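PDB 4L9P: CaaX farnesyltransferase beta subunit Ram1 from Aspergillus fumigatus, which probably transfers a farnesyl group from farnesyl diphosphate to the cysteine of C-terminal CaaX sequences, as the zinc-containing, peptide-binding partner of an alpha subunit. Local coordinates for residues B[327-332]-B[448-453]; B[331-336]-B[380-385]; B[205-210]-B[220-225]; B[260-265]-B[496-501]; B[405-410]-B[442-447]. All coordinates share one frame; numbering follows the deposited sequence. Where two conformers were deposited one is given.

How the contacts relate
Contacts 1 and 2 share Val331 and Val332 of helix 328-335 and lie about 8 Å apart between centres; Pro328 O touches Ala382 CB at 3.5 Å. Contacts 3 and 4 form a second pair, about 11 Å apart between centres, where Arg224 NH2 probably hydrogen-bonds to Leu264 O at 3.0 Å. Contact 4 spans the longest stretch of sequence; its segment 496-501 touches segment 448-453 of contact 1, with His448 CB 4.1 Å from Pro496 CG. Contact 5 continues into contact 1 along strand 446-449. None of the five lines the active site directly: the side chain of Phe498 lies about 11 Å from the farnesyl analogue, and that of Leu406 about 12 Å from the zinc ion.

Contact 1 (B[327-332]-B[448-453]); sequences RPEVVV and HYCTDS
With chi1 at 62°, Cys450 holds SG between its backbone N and carbonyl carbon, from where the sulfur reaches the ring of Pro328. Arg327 has CG anti to its carbonyl carbon (chi1 -68°) and then runs extended to NE, which carries its guanidinium out alongside Asp452. The sulfur meets one end of the proline ring: Cys450 SG is 3.7 Å from Pro328 CD and 3.9 Å from Pro328 CG, an apolar contact. Cys450 was modelled in two conformers, and these values describe one of them. From the next residue, Glu329 OE1 comes within 4.3 Å of Cys450 SG, while the other carboxylate oxygen, OE2, is hydrogen-bonded to Thr386.

In the alpha-alpha toroid this joins the start of helix 328-335 to the chain leaving strand 446-449, which pairs with strand 468-471. Arg327 is the N-cap residue; its carbonyl O accepts from both Val330 N and Val331 N, the latter at 2.9 Å, and ties down the first turn that presents Pro328. Helix 375-384 lies against the same site, since Ala381 touches both Pro328 and Cys450.

At the outer margin Arg327 and Asp452 point the same way, yet no salt bridge forms. Arg327 NH2 stands 4.1 Å from Asp452 CB, obliquely placed, and 6.1 Å from Asp452 OD2, with guanidinium and carboxylate planes 61° apart. Asp452 OD1 instead accepts from Leu389 N. Just beside it, Ser453 N donates to Thr451 OG1 at 3.1 Å, an ST turn that shapes the backbone following Cys450.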
# COMPACT_ATOMS: atom_id res chain seq x y z
N ARG B 327 10.46 3.71 18.57
CA ARG B 327 9.52 2.72 19.10
C ARG B 327 8.12 3.04 18.61
O ARG B 327 7.73 4.20 18.53
CB ARG B 327 9.55 2.80 20.62
CG ARG B 327 10.88 2.31 21.16
CD ARG B 327 10.89 2.35 22.67
NE ARG B 327 12.02 1.56 23.20
CZ ARG B 327 12.11 1.09 24.46
NH1 ARG B 327 11.18 1.34 25.38
NH2 ARG B 327 13.18 0.38 24.83
N PRO B 328 7.32 2.01 18.28
CA PRO B 328 5.96 2.25 17.75
C PRO B 328 5.09 3.13 18.64
O PRO B 328 4.40 4.04 18.18
CB PRO B 328 5.39 0.85 17.65
CG PRO B 328 6.59 -0.02 17.39
CD PRO B 328 7.69 0.59 18.28
N GLU B 329 5.18 2.95 19.97
CA GLU B 329 4.32 3.71 20.87
C GLU B 329 4.78 5.17 21.03
O GLU B 329 4.07 5.99 21.62
CB GLU B 329 4.28 3.01 22.27
CG GLU B 329 5.64 3.04 23.00
CD GLU B 329 6.61 1.88 22.70
OE1 GLU B 329 6.54 1.25 21.61
OE2 GLU B 329 7.51 1.61 23.58
N VAL B 330 5.97 5.48 20.50
CA VAL B 330 6.41 6.88 20.45
C VAL B 330 6.07 7.47 19.11
O VAL B 330 5.40 8.50 19.02
CB VAL B 330 7.94 7.00 20.72
CG1 VAL B 330 8.45 8.44 20.52
CG2 VAL B 330 8.23 6.49 22.17
N VAL B 331 6.49 6.80 18.04
CA VAL B 331 6.45 7.45 16.75
C VAL B 331 5.03 7.44 16.18
O VAL B 331 4.58 8.47 15.69
CB VAL B 331 7.47 6.78 15.77
CG1 VAL B 331 7.51 7.54 14.48
CG2 VAL B 331 8.87 6.71 16.41
N VAL B 332 4.29 6.35 16.28
CA VAL B 332 3.01 6.27 15.57
C VAL B 332 1.99 7.27 16.15
O VAL B 332 1.39 8.01 15.41
CB VAL B 332 2.47 4.84 15.53
CG1 VAL B 332 1.07 4.81 14.87
CG2 VAL B 332 3.44 3.96 14.74
N HIS B 448 3.25 -10.93 17.38
CA HIS B 448 4.44 -10.20 16.96
C HIS B 448 4.46 -8.95 17.85
O HIS B 448 3.47 -8.21 17.92
CB HIS B 448 4.27 -9.73 15.48
CG HIS B 448 4.49 -10.84 14.50
ND1 HIS B 448 5.69 -11.52 14.37
CD2 HIS B 448 3.65 -11.38 13.56
CE1 HIS B 448 5.57 -12.43 13.40
NE2 HIS B 448 4.34 -12.36 12.89
N TYR B 449 5.58 -8.67 18.49
CA TYR B 449 5.66 -7.52 19.41
C TYR B 449 7.07 -7.01 19.48
O TYR B 449 8.01 -7.72 19.08
CB TYR B 449 5.19 -7.96 20.82
CG TYR B 449 5.89 -9.19 21.32
CD1 TYR B 449 5.40 -10.47 21.06
CD2 TYR B 449 7.05 -9.08 22.07
CE1 TYR B 449 6.08 -11.60 21.51
CE2 TYR B 449 7.72 -10.22 22.54
CZ TYR B 449 7.24 -11.46 22.24
OH TYR B 449 7.92 -12.55 22.74
N CYS B 450 7.25 -5.75 19.91
CA CYS B 450 8.61 -5.19 19.98
C CYS B 450 9.06 -5.22 21.46
O CYS B 450 8.24 -5.25 22.39
CB CYS B 450 8.68 -3.79 19.31
SG CYS B 450 7.63 -2.58 20.11
N THR B 451 10.36 -5.25 21.68
CA THR B 451 10.93 -5.50 23.00
C THR B 451 12.04 -4.49 23.28
O THR B 451 12.35 -3.65 22.44
CB THR B 451 11.51 -6.93 23.08
OG1 THR B 451 12.73 -6.98 22.31
CG2 THR B 451 10.51 -8.00 22.63
N ASP B 452 12.60 -4.57 24.48
CA ASP B 452 13.74 -3.73 24.86
C ASP B 452 15.07 -4.42 24.56
O ASP B 452 16.12 -3.99 25.06
CB ASP B 452 13.65 -3.35 26.35
CG ASP B 452 13.64 -4.58 27.30
OD1 ASP B 452 13.64 -5.72 26.82
OD2 ASP B 452 13.62 -4.40 28.56
N SER B 453 15.01 -5.49 23.77
CA SER B 453 16.19 -6.26 23.40
C SER B 453 16.42 -6.29 21.90
O SER B 453 15.67 -6.93 21.19
CB SER B 453 16.05 -7.69 23.93
OG SER B 453 17.27 -8.38 23.73

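Contact 2 (B[331-336]-B[380-385]); sequences VVPRYM and QAALDG
Val332 and Ala382 meet beta carbon to beta carbon, each CB projecting from its own helix toward the other. Val332 CB is 3.8 Å from Ala382 CB, and the valine's methine hydrogen, as placed by its three carbon neighbours, is directed roughly at the alanine methyl. The two valine methyls therefore slant past the alanine: Val332 CG1 lies 4.1 Å from Ala382 CB, with CG2 only slightly farther off. The valine's chi1 of 176° puts CG1 opposite the backbone N and leaves this methine side facing the second helix.

Pro333 comes in beside the valine, turning the nitrogen-bonded end of its ring to the same methyl; Pro333 CD is 4.4 Å from Ala382 CB, a looser touch. Ala382 thus faces two consecutive residues of helix 328-335. The helix is kinked here, because the proline nitrogen makes no bond to the preceding turn, although Tyr335 N still bonds to Val331 O at 3.1 Å.

The pair joins helices 328-335 and 375-384 of the toroid. Ile338 of helix 338-346 touches Val332, Pro333 and also Leu383, while Leu319 and Cys323 of helix 312-323 pack on Val332. The alpha subunit Ram2 also reaches the site: its Ser227 hydrogen-bonds to Pro333 O and its Tyr348 packs on Leu383.

No hydrogen bond crosses between the segments. With a single methyl on one side, the backbones approach to 6.2 Å between Val332 CA and Ala382 CA, so the close approach rests on compact, purely apolar surfaces.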
# COMPACT_ATOMS: atom_id res chain seq x y z
N VAL B 331 6.49 6.80 18.04
CA VAL B 331 6.45 7.45 16.75
C VAL B 331 5.03 7.44 16.18
O VAL B 331 4.58 8.47 15.69
CB VAL B 331 7.47 6.78 15.77
CG1 VAL B 331 7.51 7.54 14.48
CG2 VAL B 331 8.87 6.71 16.41
N VAL B 332 4.29 6.35 16.28
CA VAL B 332 3.01 6.27 15.57
C VAL B 332 1.99 7.27 16.15
O VAL B 332 1.39 8.01 15.41
CB VAL B 332 2.47 4.84 15.53
CG1 VAL B 332 1.07 4.81 14.87
CG2 VAL B 332 3.44 3.96 14.74
N PRO B 333 1.86 7.40 17.51
CA PRO B 333 0.87 8.38 18.01
C PRO B 333 1.33 9.82 17.83
O PRO B 333 0.49 10.72 17.78
CB PRO B 333 0.75 8.05 19.49
CG PRO B 333 1.31 6.65 19.66
CD PRO B 333 2.37 6.53 18.58
N ARG B 334 2.64 10.04 17.70
CA ARG B 334 3.10 11.40 17.53
C ARG B 334 2.73 11.87 16.13
O ARG B 334 2.32 13.05 15.97
CB ARG B 334 4.59 11.46 17.70
CG ARG B 334 5.13 12.88 17.39
CD ARG B 334 6.55 13.11 17.85
NE ARG B 334 6.97 14.47 17.46
CZ ARG B 334 8.20 14.95 17.60
NH1 ARG B 334 9.13 14.17 18.13
NH2 ARG B 334 8.51 16.19 17.19
N TYR B 335 2.88 11.01 15.10
CA TYR B 335 2.76 11.49 13.71
C TYR B 335 1.42 11.10 13.06
O TYR B 335 1.09 11.64 12.01
CB TYR B 335 3.96 10.99 12.87
CG TYR B 335 5.24 11.65 13.33
CD1 TYR B 335 5.53 12.99 13.01
CD2 TYR B 335 6.14 10.96 14.16
CE1 TYR B 335 6.67 13.61 13.51
CE2 TYR B 335 7.31 11.56 14.65
CZ TYR B 335 7.55 12.88 14.31
OH TYR B 335 8.69 13.49 14.78
N MET B 336 0.68 10.17 13.65
CA MET B 336 -0.63 9.82 13.13
C MET B 336 -1.67 10.02 14.20
O MET B 336 -1.41 9.82 15.40
CB MET B 336 -0.66 8.31 12.74
CG MET B 336 0.35 8.01 11.62
SD MET B 336 -0.26 8.79 10.05
CE MET B 336 1.22 8.62 9.06
N GLN B 380 -0.94 -2.31 17.00
CA GLN B 380 -1.08 -2.95 18.33
C GLN B 380 0.15 -2.67 19.21
O GLN B 380 0.02 -2.36 20.41
CB GLN B 380 -1.37 -4.42 18.13
CG GLN B 380 -2.90 -4.51 17.59
CD GLN B 380 -3.40 -5.81 16.98
OE1 GLN B 380 -4.53 -5.86 16.51
NE2 GLN B 380 -2.60 -6.87 17.03
N ALA B 381 1.34 -2.66 18.61
CA ALA B 381 2.55 -2.30 19.38
C ALA B 381 2.50 -0.83 19.79
O ALA B 381 3.01 -0.45 20.85
CB ALA B 381 3.81 -2.55 18.56
N ALA B 382 1.95 0.04 18.93
CA ALA B 382 1.85 1.45 19.28
C ALA B 382 0.95 1.66 20.49
O ALA B 382 1.19 2.55 21.30
CB ALA B 382 1.38 2.30 18.08
N LEU B 383 -0.07 0.80 20.64
CA LEU B 383 -1.00 0.87 21.76
C LEU B 383 -0.45 0.13 22.99
O LEU B 383 -0.66 0.60 24.15
CB LEU B 383 -2.31 0.19 21.37
CG LEU B 383 -3.08 0.92 20.24
CD1 LEU B 383 -4.34 0.18 19.84
CD2 LEU B 383 -3.36 2.39 20.61
N ASP B 384 0.25 -0.99 22.80
CA ASP B 384 0.75 -1.79 23.94
C ASP B 384 2.06 -1.29 24.51
O ASP B 384 2.34 -1.44 25.72
CB ASP B 384 1.03 -3.22 23.48
CG ASP B 384 -0.22 -4.00 23.22
OD1 ASP B 384 -1.32 -3.60 23.70
OD2 ASP B 384 -0.10 -5.03 22.52
N GLY B 385 2.89 -0.71 23.67
CA GLY B 385 4.25 -0.37 24.05
C GLY B 385 5.20 -1.55 24.01
O GLY B 385 4.80 -2.72 23.80

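Contact 3 (B[205-210]-B[220-225]); sequences AAVLSI and KLIDRK
The delta methyl of Ile210 is the bump here, and it enters a notch formed by Leu221 and Ile222. Ile210 CD1 lies 3.8 Å from Leu221 CD2 and 3.9 Å from Leu221 CG on one side of the notch. On the other it meets Ile222 CD1 at 3.9 Å, with Ile222 CG1 equally near. The filling is reciprocal: Ile222 CD1 drops toward the groove between Ile210 and Val207, residues one helical turn apart, though Val207 CG2 is a looser 4.3 Å from Ile222 CD1. In both isoleucines CG1 is anti to the carbonyl carbon (chi1 -75° in Ile210, -54° in Ile222); a near-extended chi2 then carries CD1 outward, and the two side chains cross at a slant.

Within the alpha-alpha toroid, this packing sets helix 200-213 against the end of helix 216-221 and the link to helix 224-234. Val176 and Ile177 of helix 173-183 extend the apolar surface onto Ile210 and Leu221 respectively, and Leu264 adds to it at Ile222. On helix 200-213, Ser209 OG donates to Ala205 O at 2.8 Å, satisfying a buried hydroxyl; that carbonyl also accepts from Ser209 N, arriving at the opposite face of its plane.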
# COMPACT_ATOMS: atom_id res chain seq x y z
N ALA B 205 13.43 -5.43 -3.23
CA ALA B 205 13.23 -6.86 -3.55
C ALA B 205 14.54 -7.61 -3.59
O ALA B 205 14.64 -8.75 -3.09
CB ALA B 205 12.52 -7.00 -4.91
N ALA B 206 15.57 -6.99 -4.18
CA ALA B 206 16.83 -7.66 -4.23
C ALA B 206 17.48 -7.83 -2.85
O ALA B 206 18.04 -8.88 -2.55
CB ALA B 206 17.79 -6.91 -5.20
N VAL B 207 17.47 -6.76 -2.05
CA VAL B 207 18.04 -6.88 -0.70
C VAL B 207 17.33 -7.90 0.14
O VAL B 207 17.98 -8.67 0.88
CB VAL B 207 18.06 -5.49 -0.01
CG1 VAL B 207 18.44 -5.59 1.49
CG2 VAL B 207 19.07 -4.58 -0.72
N LEU B 208 16.01 -7.95 0.07
CA LEU B 208 15.27 -8.95 0.85
C LEU B 208 15.57 -10.36 0.33
O LEU B 208 15.66 -11.32 1.13
CB LEU B 208 13.76 -8.67 0.74
CG LEU B 208 13.28 -7.44 1.51
CD1 LEU B 208 11.76 -7.38 1.55
CD2 LEU B 208 13.85 -7.26 2.91
N SER B 209 15.72 -10.49 -0.99
CA SER B 209 16.10 -11.81 -1.54
C SER B 209 17.46 -12.25 -1.05
O SER B 209 17.68 -13.43 -0.71
CB SER B 209 16.08 -11.77 -3.08
OG SER B 209 14.77 -11.52 -3.60
N ILE B 210 18.43 -11.33 -1.09
CA ILE B 210 19.76 -11.62 -0.60
C ILE B 210 19.73 -11.98 0.88
O ILE B 210 20.44 -12.91 1.29
CB ILE B 210 20.67 -10.38 -0.90
CG1 ILE B 210 20.99 -10.36 -2.40
CG2 ILE B 210 21.94 -10.39 -0.04
CD1 ILE B 210 21.58 -9.02 -2.86
N LYS B 220 28.12 -9.64 -0.07
CA LYS B 220 29.22 -8.91 -0.69
C LYS B 220 28.88 -8.34 -2.07
O LYS B 220 29.56 -7.46 -2.55
CB LYS B 220 30.48 -9.80 -0.78
CG LYS B 220 31.21 -9.88 0.54
CD LYS B 220 32.28 -10.98 0.53
CE LYS B 220 33.18 -10.98 -0.65
NZ LYS B 220 34.21 -12.06 -0.34
N LEU B 221 27.83 -8.84 -2.72
CA LEU B 221 27.59 -8.39 -4.07
C LEU B 221 27.20 -6.91 -4.09
O LEU B 221 27.50 -6.17 -5.02
CB LEU B 221 26.58 -9.30 -4.73
CG LEU B 221 25.10 -9.11 -4.60
CD1 LEU B 221 24.66 -7.97 -5.56
CD2 LEU B 221 24.43 -10.40 -4.99
N ILE B 222 26.48 -6.49 -3.06
CA ILE B 222 25.98 -5.12 -3.01
C ILE B 222 27.10 -4.09 -2.86
O ILE B 222 27.91 -4.20 -1.95
CB ILE B 222 24.98 -4.94 -1.86
CG1 ILE B 222 23.85 -5.99 -1.94
CG2 ILE B 222 24.52 -3.44 -1.84
CD1 ILE B 222 23.07 -6.26 -0.59
N ASP B 223 27.13 -3.06 -3.72
CA ASP B 223 28.05 -1.94 -3.53
C ASP B 223 27.36 -0.98 -2.57
O ASP B 223 26.51 -0.19 -2.96
CB ASP B 223 28.40 -1.26 -4.88
CG ASP B 223 29.42 -0.12 -4.72
OD1 ASP B 223 29.58 0.45 -3.62
OD2 ASP B 223 30.08 0.20 -5.73
N ARG B 224 27.72 -1.08 -1.29
CA ARG B 224 27.01 -0.29 -0.26
C ARG B 224 27.23 1.18 -0.35
O ARG B 224 26.27 1.95 -0.16
CB ARG B 224 27.46 -0.62 1.17
CG ARG B 224 26.97 -1.77 1.87
CD ARG B 224 28.10 -1.88 2.96
NE ARG B 224 27.61 -1.34 4.16
CZ ARG B 224 28.20 -1.22 5.32
NH1 ARG B 224 29.53 -1.43 5.54
NH2 ARG B 224 27.40 -0.81 6.28
N LYS B 225 28.47 1.61 -0.60
CA LYS B 225 28.72 3.04 -0.75
C LYS B 225 27.95 3.62 -1.93
O LYS B 225 27.35 4.70 -1.83
CB LYS B 225 30.23 3.34 -0.89
CG LYS B 225 30.42 4.80 -0.99
CD LYS B 225 31.84 5.18 -0.82
CE LYS B 225 31.90 6.39 0.00
NZ LYS B 225 33.29 6.69 0.22

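Contact 4 (B[260-265]-B[496-501]); sequences VHALLD and PIFVIP
Both faces of the Phe498 ring are covered by aliphatic groups. Leu263 CD2 sits 3.9 Å from the centroid of the Phe498 ring and 12° off its normal, a CH-pi contact made squarely over the face, while Ile497 CG2 lies over the centre of the opposite face, 4.1 Å above the Phe498 ring plane. Near that plane, at the edge, Ala262 CB approaches Phe498 CE1 to 4.2 Å. The ring is thus held between a leucine methyl of helix 251-263 and a methyl of its own preceding residue, with the alanine one position before Leu263 at its rim.

Leu263 and Phe498 run past each other in opposite directions, each with CG anti to its carbonyl carbon (chi1 -69° and -63°). The other leucine branch has a second, longer contact, Leu263 CD1 to Ile500 CD1 at 4.4 Å. The helix ends just beyond in a Schellman motif at Asp265.

Ile497 O accepts from Tyr255 OH, whose residue lines the farnesyl-analogue pocket. Segment 496-501 packs against both helix 251-263 and helix 200-213; Leu208 of the latter touches Leu263 and its Ala211 touches Ile500. The chain then enters helix 502-513, where Ala505 packs on Phe498.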
# COMPACT_ATOMS: atom_id res chain seq x y z
N VAL B 260 15.95 -0.66 2.75
CA VAL B 260 17.31 -0.91 2.21
C VAL B 260 18.38 -0.25 3.10
O VAL B 260 19.41 -0.87 3.42
CB VAL B 260 17.42 -0.39 0.81
CG1 VAL B 260 18.88 -0.40 0.26
CG2 VAL B 260 16.50 -1.26 -0.13
N HIS B 261 18.10 0.99 3.49
CA HIS B 261 19.06 1.73 4.33
C HIS B 261 19.31 0.97 5.63
O HIS B 261 20.48 0.83 6.06
CB HIS B 261 18.45 3.11 4.57
CG HIS B 261 19.36 4.07 5.26
ND1 HIS B 261 19.71 3.95 6.60
CD2 HIS B 261 20.05 5.14 4.77
CE1 HIS B 261 20.55 4.94 6.90
NE2 HIS B 261 20.78 5.67 5.81
N ALA B 262 18.25 0.52 6.29
CA ALA B 262 18.38 -0.16 7.58
C ALA B 262 19.07 -1.51 7.43
O ALA B 262 19.99 -1.84 8.21
CB ALA B 262 17.00 -0.40 8.21
N LEU B 263 18.64 -2.33 6.47
CA LEU B 263 19.22 -3.68 6.42
C LEU B 263 20.71 -3.66 6.00
O LEU B 263 21.43 -4.59 6.34
CB LEU B 263 18.44 -4.58 5.46
CG LEU B 263 17.05 -4.91 5.99
CD1 LEU B 263 16.27 -5.72 4.88
CD2 LEU B 263 17.10 -5.76 7.26
N LEU B 264 21.16 -2.65 5.25
CA LEU B 264 22.56 -2.53 4.82
C LEU B 264 23.38 -1.66 5.79
O LEU B 264 24.56 -1.40 5.53
CB LEU B 264 22.62 -1.92 3.41
CG LEU B 264 21.92 -2.77 2.32
CD1 LEU B 264 22.19 -2.04 0.99
CD2 LEU B 264 22.27 -4.25 2.27
N ASP B 265 22.78 -1.22 6.90
CA ASP B 265 23.40 -0.32 7.89
C ASP B 265 24.10 0.85 7.16
O ASP B 265 25.30 1.12 7.38
CB ASP B 265 24.40 -1.09 8.76
CG ASP B 265 24.95 -0.22 9.91
OD1 ASP B 265 24.15 0.64 10.39
OD2 ASP B 265 26.17 -0.35 10.28
N PRO B 496 7.31 -8.10 10.82
CA PRO B 496 6.24 -7.24 10.25
C PRO B 496 6.73 -6.00 9.50
O PRO B 496 5.96 -5.48 8.69
CB PRO B 496 5.39 -6.82 11.42
CG PRO B 496 6.13 -7.36 12.64
CD PRO B 496 7.27 -8.28 12.27
N ILE B 497 7.94 -5.52 9.76
CA ILE B 497 8.44 -4.37 8.98
C ILE B 497 9.22 -4.84 7.74
O ILE B 497 9.03 -4.29 6.67
CB ILE B 497 9.44 -3.55 9.83
CG1 ILE B 497 8.73 -2.97 11.04
CG2 ILE B 497 10.07 -2.44 9.00
CD1 ILE B 497 9.69 -2.23 12.00
N PHE B 498 10.08 -5.87 7.87
CA PHE B 498 11.00 -6.24 6.77
C PHE B 498 10.41 -7.28 5.86
O PHE B 498 10.92 -7.50 4.74
CB PHE B 498 12.35 -6.73 7.31
CG PHE B 498 13.08 -5.64 8.09
CD1 PHE B 498 13.42 -4.44 7.45
CD2 PHE B 498 13.34 -5.77 9.49
CE1 PHE B 498 14.07 -3.43 8.12
CE2 PHE B 498 14.00 -4.73 10.19
CZ PHE B 498 14.39 -3.55 9.50
N VAL B 499 9.35 -7.99 6.30
CA VAL B 499 8.67 -8.94 5.39
C VAL B 499 9.58 -10.05 4.86
O VAL B 499 9.54 -10.45 3.70
CB VAL B 499 7.83 -8.24 4.26
CG1 VAL B 499 6.65 -9.16 3.90
CG2 VAL B 499 7.28 -6.90 4.72
N ILE B 500 10.41 -10.56 5.78
CA ILE B 500 11.27 -11.72 5.63
C ILE B 500 11.40 -12.33 7.02
O ILE B 500 11.03 -11.72 8.01
CB ILE B 500 12.71 -11.29 5.11
CG1 ILE B 500 13.30 -10.13 5.93
CG2 ILE B 500 12.67 -10.97 3.59
CD1 ILE B 500 14.79 -9.85 5.55
N PRO B 501 11.95 -13.55 7.12
CA PRO B 501 12.09 -14.12 8.46
C PRO B 501 12.97 -13.23 9.36
O PRO B 501 13.94 -12.59 8.90
CB PRO B 501 12.79 -15.45 8.19
CG PRO B 501 12.38 -15.80 6.76
CD PRO B 501 12.31 -14.48 6.03

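Contact 5 (B[405-410]-B[442-447]); sequences GLTRYI and STVQYY
Val444 buries the most surface here, dividing its two methyls between neighbouring residues of helix 403-413. Val444 CG1 rests on Leu406 CD2 at 3.7 Å, and Val444 CG2 comes to 3.5 Å from Thr407 OG1. Its chi1 of -54° spreads these branches, placing CG1 opposite the carbonyl carbon and CG2 between that carbon and the backbone N.

Leu406 brings its CD2 branch slanting across the valine. Thr407 turns its hydroxyl, not its methyl, to Val444 because OG1 lies anti to the carbonyl carbon. That oxygen is not left to the hydrocarbon: Thr407 OG1 hydrogen-bonds to Arg403 O, one turn back, so this polar atom is satisfied within an otherwise apolar interface.

Helix 403-413 and the C-terminal end of helix 431-444 meet in this way within the alpha-alpha toroid, just before strand 446-449 begins. The backbones approach to 7.6 Å between Thr407 CA and Val444 CA. Leu441, a turn before Val444, extends the packing to Thr407 and Ile410, and Arg403 NH1 bonds to Val444 O. Ser369 of helix 368-371 touches Leu406, whose side chain lies about 10 Å from those of the zinc ligands Asp365 and Cys367.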
# COMPACT_ATOMS: atom_id res chain seq x y z
N GLY B 405 -11.86 -14.49 10.38
CA GLY B 405 -12.31 -14.04 9.06
C GLY B 405 -11.20 -14.04 8.01
O GLY B 405 -11.36 -14.53 6.89
N LEU B 406 -10.03 -13.54 8.40
CA LEU B 406 -8.94 -13.48 7.43
C LEU B 406 -8.50 -14.86 7.01
O LEU B 406 -8.18 -15.12 5.85
CB LEU B 406 -7.79 -12.65 8.01
CG LEU B 406 -6.63 -12.49 7.05
CD1 LEU B 406 -7.08 -11.76 5.78
CD2 LEU B 406 -5.42 -11.77 7.74
N THR B 407 -8.44 -15.75 8.02
CA THR B 407 -8.00 -17.10 7.76
C THR B 407 -8.99 -17.85 6.84
O THR B 407 -8.58 -18.56 5.90
CB THR B 407 -7.88 -17.87 9.07
OG1 THR B 407 -6.88 -17.22 9.86
CG2 THR B 407 -7.36 -19.28 8.79
N ARG B 408 -10.28 -17.66 7.09
CA ARG B 408 -11.28 -18.23 6.17
C ARG B 408 -11.11 -17.68 4.77
O ARG B 408 -11.19 -18.43 3.80
CB ARG B 408 -12.71 -17.96 6.65
CG ARG B 408 -13.02 -18.70 7.97
CD ARG B 408 -14.53 -18.48 8.33
NE ARG B 408 -14.83 -19.22 9.58
CZ ARG B 408 -15.05 -20.54 9.64
NH1 ARG B 408 -15.11 -21.26 8.52
NH2 ARG B 408 -15.20 -21.10 10.85
N TYR B 409 -10.94 -16.34 4.62
CA TYR B 409 -10.82 -15.85 3.28
C TYR B 409 -9.61 -16.43 2.57
O TYR B 409 -9.71 -16.86 1.44
CB TYR B 409 -10.68 -14.32 3.35
CG TYR B 409 -10.74 -13.67 1.95
CD1 TYR B 409 -11.87 -13.85 1.11
CD2 TYR B 409 -9.56 -13.08 1.41
CE1 TYR B 409 -11.87 -13.37 -0.18
CE2 TYR B 409 -9.57 -12.54 0.11
CZ TYR B 409 -10.68 -12.76 -0.69
OH TYR B 409 -10.70 -12.33 -1.99
N ILE B 410 -8.47 -16.49 3.23
CA ILE B 410 -7.28 -17.02 2.55
C ILE B 410 -7.42 -18.50 2.23
O ILE B 410 -7.23 -18.90 1.06
CB ILE B 410 -6.04 -16.80 3.45
CG1 ILE B 410 -5.74 -15.28 3.61
CG2 ILE B 410 -4.81 -17.55 2.86
CD1 ILE B 410 -4.75 -14.99 4.72
N SER B 442 0.54 -16.17 7.79
CA SER B 442 1.56 -16.30 8.86
C SER B 442 1.26 -15.32 9.97
O SER B 442 1.36 -15.65 11.17
CB SER B 442 2.96 -16.15 8.30
OG SER B 442 3.88 -16.32 9.40
N THR B 443 0.94 -14.05 9.65
CA THR B 443 0.71 -13.03 10.69
C THR B 443 -0.32 -13.48 11.70
O THR B 443 -0.17 -13.26 12.91
CB THR B 443 0.17 -11.74 10.01
OG1 THR B 443 1.16 -11.23 9.13
CG2 THR B 443 -0.29 -10.64 11.02
N VAL B 444 -1.40 -14.12 11.22
CA VAL B 444 -2.44 -14.54 12.18
C VAL B 444 -1.99 -15.65 13.12
O VAL B 444 -2.64 -15.90 14.15
CB VAL B 444 -3.77 -14.96 11.52
CG1 VAL B 444 -4.35 -13.89 10.58
CG2 VAL B 444 -3.70 -16.26 10.82
N GLN B 445 -0.91 -16.31 12.76
CA GLN B 445 -0.42 -17.45 13.55
C GLN B 445 0.58 -17.07 14.61
O GLN B 445 1.08 -17.97 15.30
CB GLN B 445 0.17 -18.46 12.58
CG GLN B 445 -0.84 -18.98 11.61
CD GLN B 445 -0.20 -19.85 10.51
OE1 GLN B 445 1.01 -19.77 10.24
NE2 GLN B 445 -1.02 -20.65 9.83
N TYR B 446 0.95 -15.79 14.75
CA TYR B 446 1.94 -15.38 15.74
C TYR B 446 1.50 -14.16 16.51
O TYR B 446 0.79 -13.29 15.96
CB TYR B 446 3.30 -15.01 15.05
CG TYR B 446 3.89 -16.24 14.46
CD1 TYR B 446 4.67 -17.07 15.27
CD2 TYR B 446 3.64 -16.64 13.13
CE1 TYR B 446 5.12 -18.31 14.81
CE2 TYR B 446 4.11 -17.86 12.60
CZ TYR B 446 4.81 -18.70 13.48
OH TYR B 446 5.21 -19.93 13.04
N TYR B 447 1.98 -14.08 17.75
CA TYR B 447 2.08 -12.80 18.47
C TYR B 447 3.37 -12.14 17.95
O TYR B 447 4.46 -12.76 18.03
CB TYR B 447 2.27 -13.08 19.97
CG TYR B 447 1.09 -13.79 20.63
CD1 TYR B 447 -0.02 -13.07 21.00
CD2 TYR B 447 1.14 -15.15 20.96
CE1 TYR B 447 -1.10 -13.69 21.63
CE2 TYR B 447 0.07 -15.79 21.58
CZ TYR B 447 -1.06 -15.05 21.91
OH TYR B 447 -2.13 -15.66 22.54